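Local coordinates for protein beta sliding clamp (Borrelia burgdorferi, PDB 6DJ8) that probably forms a ring-shaped head-to-tail homodimer around DNA that tethers DNA polymerases and other proteins to it for processive synthesis, at residues A[342-347]-A[365-370]. Numbering follows the deposited sequence.
Sequences EVMAIN and IQFNSG
The methyl end of M344 sits squarely over one face of the F367 ring, its CE 3.5 Å from the ring centroid. The side chain bends at chi3 (65°), which turns CE in toward the ring and leaves SD behind it, 5.0 Å from the same centroid, in a Met-aromatic contact. A long, unbranched methionine suits this buried place because it can reach across and lay its S-bound methyl on the aromatic face as a CH-pi contact, with the polarisable sulfur behind. E342 meets the same ring at its edge, with CG 3.5 Å from F367 CE2, so its aliphatic part serves as apolar packing. In this C-terminal domain of the clamp, strands 342-347 and 362-367 belong to different antiparallel sheets; the phenylalanine reaches between the layers to F308, of the sheet holding 342-347, while L373 from its own sheet packs against both it and M344. Toward solvent the contact thins to a polar clasp just past strand 362-367. There E342, bent at chi2 (-67°), carries its carboxylate beyond the ring, and exposed S369 donates a hydrogen bond from OG to E342 OE1 at 2.6 Å, on the syn side but 29° out of the carboxylate plane. Serine suits this loop by offering a hydroxyl on a short side chain; G370 follows with positive phi, which glycine adopts readily.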
loop_
_atom_site.group_PDB
_atom_site.type_symbol
_atom_site.label_atom_id
_atom_site.label_comp_id
_atom_site.label_asym_id
_atom_site.label_seq_id
_atom_site.Cartn_x
_atom_site.Cartn_y
_atom_site.Cartn_z
ATOM N N GLU A 342 -33.024 20.773 -11.441
ATOM C CA GLU A 342 -32.178 21.325 -10.395
ATOM C C GLU A 342 -30.724 21.003 -10.695
ATOM O O GLU A 342 -30.376 19.840 -10.909
ATOM C CB GLU A 342 -32.556 20.767 -9.019
ATOM C CG GLU A 342 -33.931 21.224 -8.533
ATOM C CD GLU A 342 -33.987 22.712 -8.243
ATOM O OE1 GLU A 342 -33.055 23.239 -7.594
ATOM O OE2 GLU A 342 -34.965 23.353 -8.665
ATOM N N VAL A 343 -29.887 22.035 -10.700
ATOM C CA VAL A 343 -28.448 21.898 -10.863
ATOM C C VAL A 343 -27.799 22.338 -9.562
ATOM O O VAL A 343 -28.162 23.379 -9.005
ATOM C CB VAL A 343 -27.922 22.733 -12.043
ATOM C CG1 VAL A 343 -26.431 22.480 -12.228
ATOM C CG2 VAL A 343 -28.695 22.423 -13.322
ATOM N N MET A 344 -26.872 21.526 -9.073
ATOM C CA MET A 344 -26.193 21.868 -7.804
ATOM C C MET A 344 -24.785 21.284 -7.783
ATOM O O MET A 344 -24.527 20.328 -8.469
ATOM C CB MET A 344 -26.956 21.271 -6.628
ATOM C CG MET A 344 -26.976 19.788 -6.696
ATOM S SD MET A 344 -27.632 19.049 -5.243
ATOM C CE MET A 344 -29.316 19.630 -5.336
ATOM N N ALA A 345 -23.925 21.910 -7.004
ATOM C CA ALA A 345 -22.573 21.433 -6.802
ATOM C C ALA A 345 -22.475 20.805 -5.420
ATOM O O ALA A 345 -23.090 21.292 -4.459
ATOM C CB ALA A 345 -21.559 22.574 -6.942
ATOM N N ILE A 346 -21.692 19.731 -5.325
ATOM C CA ILE A 346 -21.528 18.988 -4.083
ATOM C C ILE A 346 -20.096 18.486 -4.008
ATOM O O ILE A 346 -19.450 18.249 -5.031
ATOM C CB ILE A 346 -22.514 17.810 -3.978
ATOM C CG1 ILE A 346 -22.524 17.246 -2.562
ATOM C CG2 ILE A 346 -22.165 16.721 -4.966
ATOM C CD1 ILE A 346 -23.575 16.184 -2.345
ATOM N N ASN A 347 -19.591 18.371 -2.783
ATOM C CA ASN A 347 -18.271 17.791 -2.526
ATOM C C ASN A 347 -18.321 16.295 -2.798
ATOM O O ASN A 347 -18.975 15.542 -2.065
ATOM C CB ASN A 347 -17.885 18.079 -1.078
ATOM C CG ASN A 347 -16.497 17.563 -0.721
ATOM O OD1 ASN A 347 -16.159 16.418 -0.997
ATOM N ND2 ASN A 347 -15.706 18.409 -0.072
ATOM N N ILE A 365 -32.367 10.345 -2.286
ATOM C CA ILE A 365 -31.680 11.633 -2.273
ATOM C C ILE A 365 -32.753 12.693 -2.477
ATOM O O ILE A 365 -33.400 12.735 -3.535
ATOM C CB ILE A 365 -30.599 11.737 -3.347
ATOM C CG1 ILE A 365 -29.555 10.632 -3.157
ATOM C CG2 ILE A 365 -29.958 13.121 -3.296
ATOM C CD1 ILE A 365 -28.631 10.448 -4.348
ATOM N N GLN A 366 -32.962 13.529 -1.464
ATOM C CA GLN A 366 -34.038 14.506 -1.464
ATOM C C GLN A 366 -33.475 15.859 -1.058
ATOM O O GLN A 366 -32.492 15.940 -0.313
ATOM C CB GLN A 366 -35.139 14.082 -0.503
ATOM C CG GLN A 366 -35.590 12.656 -0.725
ATOM C CD GLN A 366 -36.545 12.174 0.339
ATOM O OE1 GLN A 366 -36.812 12.874 1.313
ATOM N NE2 GLN A 366 -37.083 10.978 0.150
ATOM N N PHE A 367 -34.107 16.922 -1.542
ATOM C CA PHE A 367 -33.631 18.267 -1.254
ATOM C C PHE A 367 -34.698 19.281 -1.637
ATOM O O PHE A 367 -35.525 19.039 -2.517
ATOM C CB PHE A 367 -32.350 18.607 -2.016
ATOM C CG PHE A 367 -32.492 18.528 -3.499
ATOM C CD1 PHE A 367 -32.378 17.315 -4.164
ATOM C CD2 PHE A 367 -32.753 19.676 -4.241
ATOM C CE1 PHE A 367 -32.509 17.253 -5.557
ATOM C CE2 PHE A 367 -32.883 19.622 -5.624
ATOM C CZ PHE A 367 -32.768 18.411 -6.282
ATOM N N ASN A 368 -34.650 20.421 -0.967
ATOM C CA ASN A 368 -35.302 21.629 -1.436
ATOM C C ASN A 368 -34.283 22.446 -2.215
ATOM O O ASN A 368 -33.094 22.444 -1.881
ATOM C CB ASN A 368 -35.862 22.429 -0.266
ATOM C CG ASN A 368 -37.079 21.774 0.341
ATOM O OD1 ASN A 368 -37.982 21.340 -0.379
ATOM N ND2 ASN A 368 -37.113 21.692 1.665
ATOM N N SER A 369 -34.749 23.102 -3.278
ATOM C CA SER A 369 -33.864 23.837 -4.175
ATOM C C SER A 369 -32.916 24.735 -3.390
ATOM O O SER A 369 -33.338 25.484 -2.505
ATOM C CB SER A 369 -34.696 24.662 -5.162
ATOM O OG SER A 369 -33.871 25.289 -6.129
ATOM N N GLY A 370 -31.631 24.623 -3.691
ATOM C CA GLY A 370 -30.621 25.452 -3.023
ATOM C C GLY A 370 -30.512 25.133 -1.559
ATOM O O GLY A 370 -29.968 25.952 -0.834
#